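Local coordinates for CDGSH iron-sulfur domain-containing protein NEET (Arabidopsis thaliana, PDB 3S2R), which binds one [2Fe-2S] cluster in each subunit of a homodimer and acts as an iron-sulfur transfer protein in plant development, senescence and iron metabolism, at residues E40-W52 against N71-Q83. The protein carries 1 engineered substitution. Residues are numbered along the deposited sequence; the frame is centred on the assembly and turned at random.
Sequences ELSKNITPYCRCW and NGDNVGPLLLKKQ. With FES (Fe2/s2 (inorganic) cluster), chain D.
The antiparallel pairing of strands 45-48 and 78-81 leads straight into the [2Fe-2S] site. T46 N and L80 O, 2.9 Å apart, form one of its backbone bonds; Y48 N and L78 O, at 2.8 Å, form another. P47, with no N-H to give, suits a non-hydrogen-bonded position, where its CB meets L79 CD2 at 3.7 Å. On the other face the Y48 ring crosses L80 at about a right angle, Y48 CE2 lying 3.5 Å from L80 CD1, and L41 CD1 covers L80 CB. This is the beta part of the NEET fold, in which strand 78-81 also pairs in parallel with a strand of the second subunit. Beyond Y48 the chain brings C49 SG and C51 SG to one iron, each 2.3 Å from FE1. Between them R50, bent at chi3 (-67°), turns its guanidinium edge to G76: NE reaches G76 O at 2.9 Å, nearly straight (163°), and NH2 adds a longer bond to the same oxygen. NH1 meanwhile forms a salt bridge with D34 of the second subunit. A leucine in place of R50 would probably leave G76 O without both donors and that aspartate without its mate. At the far end, extended K82 carries NZ to S42 O.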
loop_
_atom_site.group_PDB
_atom_site.type_symbol
_atom_site.label_atom_id
_atom_site.label_comp_id
_atom_site.label_asym_id
_atom_site.label_seq_id
_atom_site.Cartn_x
_atom_site.Cartn_y
_atom_site.Cartn_z
ATOM N N GLU B 40 10.155 -13.950 10.025
ATOM C CA GLU B 40 10.244 -13.017 11.115
ATOM C C GLU B 40 8.892 -12.624 11.720
ATOM O O GLU B 40 8.871 -12.019 12.792
ATOM C CB GLU B 40 11.095 -11.831 10.699
ATOM C CG GLU B 40 12.525 -12.295 10.374
ATOM C CD GLU B 40 13.528 -11.169 10.061
ATOM O OE1 GLU B 40 13.111 -9.976 9.946
ATOM O OE2 GLU B 40 14.741 -11.510 9.908
ATOM N N LEU B 41 7.779 -13.016 11.084
ATOM C CA LEU B 41 6.451 -12.754 11.641
ATOM C C LEU B 41 6.278 -13.437 13.003
ATOM O O LEU B 41 6.689 -14.585 13.216
ATOM C CB LEU B 41 5.417 -13.268 10.669
ATOM C CG LEU B 41 5.387 -12.461 9.342
ATOM C CD1 LEU B 41 4.523 -13.145 8.348
ATOM C CD2 LEU B 41 4.930 -11.014 9.536
ATOM N N SER B 42 5.691 -12.725 13.953
ATOM C CA SER B 42 5.492 -13.324 15.297
ATOM C C SER B 42 4.061 -13.751 15.591
ATOM O O SER B 42 3.862 -14.824 16.135
ATOM C CB SER B 42 6.036 -12.456 16.434
ATOM O OG SER B 42 5.635 -11.135 16.229
ATOM N N LYS B 43 3.079 -12.911 15.263
ATOM C CA LYS B 43 1.658 -13.220 15.411
ATOM C C LYS B 43 1.247 -14.152 14.242
ATOM O O LYS B 43 1.872 -14.176 13.164
ATOM C CB LYS B 43 0.817 -11.926 15.340
ATOM C CG LYS B 43 1.041 -10.976 16.517
ATOM C CD LYS B 43 0.084 -9.773 16.441
ATOM C CE LYS B 43 0.522 -8.806 15.374
ATOM N NZ LYS B 43 -0.355 -7.624 15.476
ATOM N N ASN B 44 0.137 -14.858 14.417
ATOM C CA ASN B 44 -0.360 -15.642 13.311
ATOM C C ASN B 44 -0.823 -14.784 12.142
ATOM O O ASN B 44 -0.623 -15.154 10.981
ATOM C CB ASN B 44 -1.488 -16.587 13.749
ATOM C CG ASN B 44 -1.949 -17.453 12.649
ATOM O OD1 ASN B 44 -1.134 -18.175 12.043
ATOM N ND2 ASN B 44 -3.219 -17.338 12.304
ATOM N N ILE B 45 -1.441 -13.618 12.427
ATOM C CA ILE B 45 -1.923 -12.697 11.415
ATOM C C ILE B 45 -1.345 -11.313 11.690
ATOM O O ILE B 45 -1.457 -10.799 12.797
ATOM C CB ILE B 45 -3.467 -12.637 11.362
ATOM C CG1 ILE B 45 -4.047 -14.046 11.183
ATOM C CG2 ILE B 45 -3.864 -11.704 10.218
ATOM C CD1 ILE B 45 -5.582 -14.062 11.142
ATOM N N THR B 46 -0.735 -10.724 10.677
ATOM C CA THR B 46 -0.126 -9.395 10.810
ATOM C C THR B 46 -0.617 -8.560 9.635
ATOM O O THR B 46 -0.299 -8.901 8.474
ATOM C CB THR B 46 1.396 -9.448 10.817
ATOM O OG1 THR B 46 1.810 -10.404 11.813
ATOM C CG2 THR B 46 1.978 -8.065 11.175
ATOM N N PRO B 47 -1.388 -7.466 9.877
ATOM C CA PRO B 47 -1.914 -6.676 8.780
ATOM C C PRO B 47 -0.955 -5.565 8.355
ATOM O O PRO B 47 -0.460 -4.796 9.201
ATOM C CB PRO B 47 -3.197 -6.089 9.372
ATOM C CG PRO B 47 -2.890 -5.896 10.839
ATOM C CD PRO B 47 -1.979 -7.052 11.183
ATOM N N TYR B 48 -0.725 -5.483 7.038
ATOM C CA TYR B 48 0.152 -4.517 6.423
ATOM C C TYR B 48 -0.671 -3.495 5.648
ATOM O O TYR B 48 -1.613 -3.816 4.937
ATOM C CB TYR B 48 1.196 -5.200 5.541
ATOM C CG TYR B 48 2.366 -5.676 6.337
ATOM C CD1 TYR B 48 3.580 -4.981 6.330
ATOM C CD2 TYR B 48 2.273 -6.784 7.169
ATOM C CE1 TYR B 48 4.653 -5.389 7.133
ATOM C CE2 TYR B 48 3.352 -7.197 7.942
ATOM C CZ TYR B 48 4.531 -6.484 7.930
ATOM O OH TYR B 48 5.596 -6.852 8.725
ATOM N N CYS B 49 -0.265 -2.238 5.765
ATOM C CA CYS B 49 -0.961 -1.111 5.191
ATOM C C CYS B 49 -0.824 -1.008 3.688
ATOM O O CYS B 49 0.271 -1.103 3.114
ATOM C CB CYS B 49 -0.425 0.193 5.856
ATOM S SG CYS B 49 -1.302 1.701 5.315
ATOM N N ARG B 50 -1.960 -0.783 3.045
ATOM C CA ARG B 50 -2.002 -0.474 1.606
ATOM C C ARG B 50 -2.633 0.883 1.329
ATOM O O ARG B 50 -2.960 1.182 0.185
ATOM C CB ARG B 50 -2.720 -1.581 0.859
ATOM C CG ARG B 50 -2.025 -2.962 1.050
ATOM C CD ARG B 50 -2.559 -4.022 0.122
ATOM N NE ARG B 50 -3.958 -4.358 0.435
ATOM C CZ ARG B 50 -4.627 -5.338 -0.150
ATOM N NH1 ARG B 50 -4.028 -6.164 -1.004
ATOM N NH2 ARG B 50 -5.912 -5.532 0.144
ATOM N N CYS B 51 -2.770 1.714 2.372
ATOM C CA CYS B 51 -3.443 2.994 2.209
ATOM C C CYS B 51 -2.550 4.186 2.392
ATOM O O CYS B 51 -2.986 5.302 2.105
ATOM C CB CYS B 51 -4.667 3.107 3.135
ATOM S SG CYS B 51 -4.315 3.446 4.859
ATOM N N TRP B 52 -1.316 4.001 2.845
ATOM C CA TRP B 52 -0.389 5.120 2.994
ATOM C C TRP B 52 -0.891 6.151 3.988
ATOM O O TRP B 52 -0.558 7.337 3.865
ATOM C CB TRP B 52 -0.040 5.755 1.641
ATOM C CG TRP B 52 0.560 4.698 0.751
ATOM C CD1 TRP B 52 -0.132 3.847 -0.033
ATOM C CD2 TRP B 52 1.955 4.360 0.617
ATOM N NE1 TRP B 52 0.746 2.978 -0.677
ATOM C CE2 TRP B 52 2.020 3.258 -0.277
ATOM C CE3 TRP B 52 3.154 4.871 1.142
ATOM C CZ2 TRP B 52 3.235 2.688 -0.656
ATOM C CZ3 TRP B 52 4.362 4.286 0.755
ATOM C CH2 TRP B 52 4.387 3.193 -0.122
ATOM N N ASN B 71 -13.392 9.621 1.928
ATOM C CA ASN B 71 -13.086 9.725 0.496
ATOM C C ASN B 71 -13.932 8.872 -0.425
ATOM O O ASN B 71 -13.650 8.788 -1.617
ATOM C CB ASN B 71 -11.591 9.455 0.253
ATOM C CG ASN B 71 -10.728 10.618 0.698
ATOM O OD1 ASN B 71 -10.706 11.670 0.046
ATOM N ND2 ASN B 71 -10.048 10.461 1.836
ATOM N N GLY B 72 -14.926 8.193 0.134
ATOM C CA GLY B 72 -15.709 7.233 -0.636
ATOM C C GLY B 72 -14.840 6.174 -1.312
ATOM O O GLY B 72 -15.064 5.836 -2.487
ATOM N N ASP B 73 -13.870 5.601 -0.574
ATOM C CA ASP B 73 -12.929 4.591 -1.082
ATOM C C ASP B 73 -13.177 3.276 -0.362
ATOM O O ASP B 73 -13.995 3.202 0.546
ATOM C CB ASP B 73 -11.504 5.072 -0.882
ATOM C CG ASP B 73 -10.563 4.600 -1.976
ATOM O OD1 ASP B 73 -10.949 3.768 -2.821
ATOM O OD2 ASP B 73 -9.434 5.104 -1.989
ATOM N N ASN B 74 -12.440 2.242 -0.754
ATOM C CA ASN B 74 -12.645 0.898 -0.220
ATOM C C ASN B 74 -11.328 0.146 -0.020
ATOM O O ASN B 74 -11.275 -1.092 -0.180
ATOM C CB ASN B 74 -13.574 0.102 -1.129
ATOM C CG ASN B 74 -12.943 -0.203 -2.457
ATOM O OD1 ASN B 74 -12.042 0.528 -2.913
ATOM N ND2 ASN B 74 -13.350 -1.312 -3.080
ATOM N N VAL B 75 -10.267 0.837 0.396
ATOM C CA VAL B 75 -8.969 0.183 0.539
ATOM C C VAL B 75 -8.887 -0.521 1.886
ATOM O O VAL B 75 -9.654 -0.257 2.807
ATOM C CB VAL B 75 -7.768 1.140 0.365
ATOM C CG1 VAL B 75 -7.746 1.697 -1.063
ATOM C CG2 VAL B 75 -7.820 2.249 1.380
ATOM N N GLY B 76 -7.990 -1.480 1.979
ATOM C CA GLY B 76 -7.776 -2.212 3.202
ATOM C C GLY B 76 -6.469 -2.958 3.168
ATOM O O GLY B 76 -5.771 -2.947 2.150
ATOM N N PRO B 77 -6.118 -3.615 4.270
ATOM C CA PRO B 77 -4.776 -4.132 4.426
ATOM C C PRO B 77 -4.561 -5.518 3.784
ATOM O O PRO B 77 -5.505 -6.211 3.352
ATOM C CB PRO B 77 -4.654 -4.306 5.961
ATOM C CG PRO B 77 -6.058 -4.517 6.430
ATOM C CD PRO B 77 -6.833 -3.584 5.576
ATOM N N LEU B 78 -3.303 -5.873 3.700
ATOM C CA LEU B 78 -2.823 -7.225 3.331
ATOM C C LEU B 78 -2.539 -8.004 4.601
ATOM O O LEU B 78 -1.784 -7.539 5.450
ATOM C CB LEU B 78 -1.573 -7.066 2.478
ATOM C CG LEU B 78 -1.007 -8.395 1.953
ATOM C CD1 LEU B 78 -1.924 -8.976 0.860
ATOM C CD2 LEU B 78 0.383 -8.141 1.349
ATOM N N LEU B 79 -3.143 -9.183 4.755
ATOM C CA LEU B 79 -2.995 -9.969 5.965
ATOM C C LEU B 79 -1.953 -11.034 5.739
ATOM O O LEU B 79 -2.164 -11.924 4.916
ATOM C CB LEU B 79 -4.326 -10.662 6.372
ATOM C CG LEU B 79 -5.519 -9.711 6.490
ATOM C CD1 LEU B 79 -6.743 -10.477 6.986
ATOM C CD2 LEU B 79 -5.242 -8.532 7.444
ATOM N N LEU B 80 -0.826 -10.949 6.426
ATOM C CA LEU B 80 0.197 -11.974 6.338
ATOM C C LEU B 80 -0.046 -13.014 7.406
ATOM O O LEU B 80 -0.109 -12.657 8.602
ATOM C CB LEU B 80 1.621 -11.390 6.458
ATOM C CG LEU B 80 1.972 -10.259 5.475
ATOM C CD1 LEU B 80 3.417 -9.893 5.646
ATOM C CD2 LEU B 80 1.658 -10.663 4.016
ATOM N N LYS B 81 -0.189 -14.274 6.991
ATOM C CA LYS B 81 -0.591 -15.331 7.881
ATOM C C LYS B 81 0.454 -16.419 7.941
ATOM O O LYS B 81 0.999 -16.839 6.926
ATOM C CB LYS B 81 -1.918 -15.934 7.413
ATOM C CG LYS B 81 -3.041 -14.975 7.303
ATOM C CD LYS B 81 -4.359 -15.650 7.027
ATOM C CE LYS B 81 -5.519 -14.638 7.046
ATOM N NZ LYS B 81 -6.778 -15.335 6.750
ATOM N N LYS B 82 0.713 -16.878 9.153
ATOM C CA LYS B 82 1.663 -17.985 9.345
ATOM C C LYS B 82 1.040 -19.338 9.002
ATOM O O LYS B 82 1.781 -20.273 8.703
ATOM C CB LYS B 82 2.212 -18.007 10.778
ATOM C CG LYS B 82 3.072 -16.813 11.162
ATOM C CD LYS B 82 3.589 -17.047 12.606
ATOM C CE LYS B 82 4.505 -16.091 13.157
ATOM N NZ LYS B 82 5.092 -16.795 14.333
ATOM N N GLN B 83 -0.281 -19.449 9.140
ATOM C CA GLN B 83 -1.034 -20.666 8.953
ATOM C C GLN B 83 -2.296 -20.308 8.218
ATOM O O GLN B 83 -2.811 -19.207 8.290
ATOM C CB GLN B 83 -1.403 -21.273 10.323
ATOM C CG GLN B 83 -0.217 -21.695 11.216
ATOM C CD GLN B 83 0.565 -22.904 10.673
ATOM O OE1 GLN B 83 0.044 -23.699 9.858
ATOM N NE2 GLN B 83 1.815 -23.048 11.132
HETATM FE FE1 FES D . -3.548 1.517 5.828
HETATM FE FE2 FES D . -5.141 -0.129 7.309
HETATM S S1 FES D . -4.008 1.691 7.963
HETATM S S2 FES D . -4.530 -0.362 5.138
HETATM O O HOH W 1 1.781 -12.893 10.710
HETATM O O HOH W 2 -4.795 -18.401 9.920
#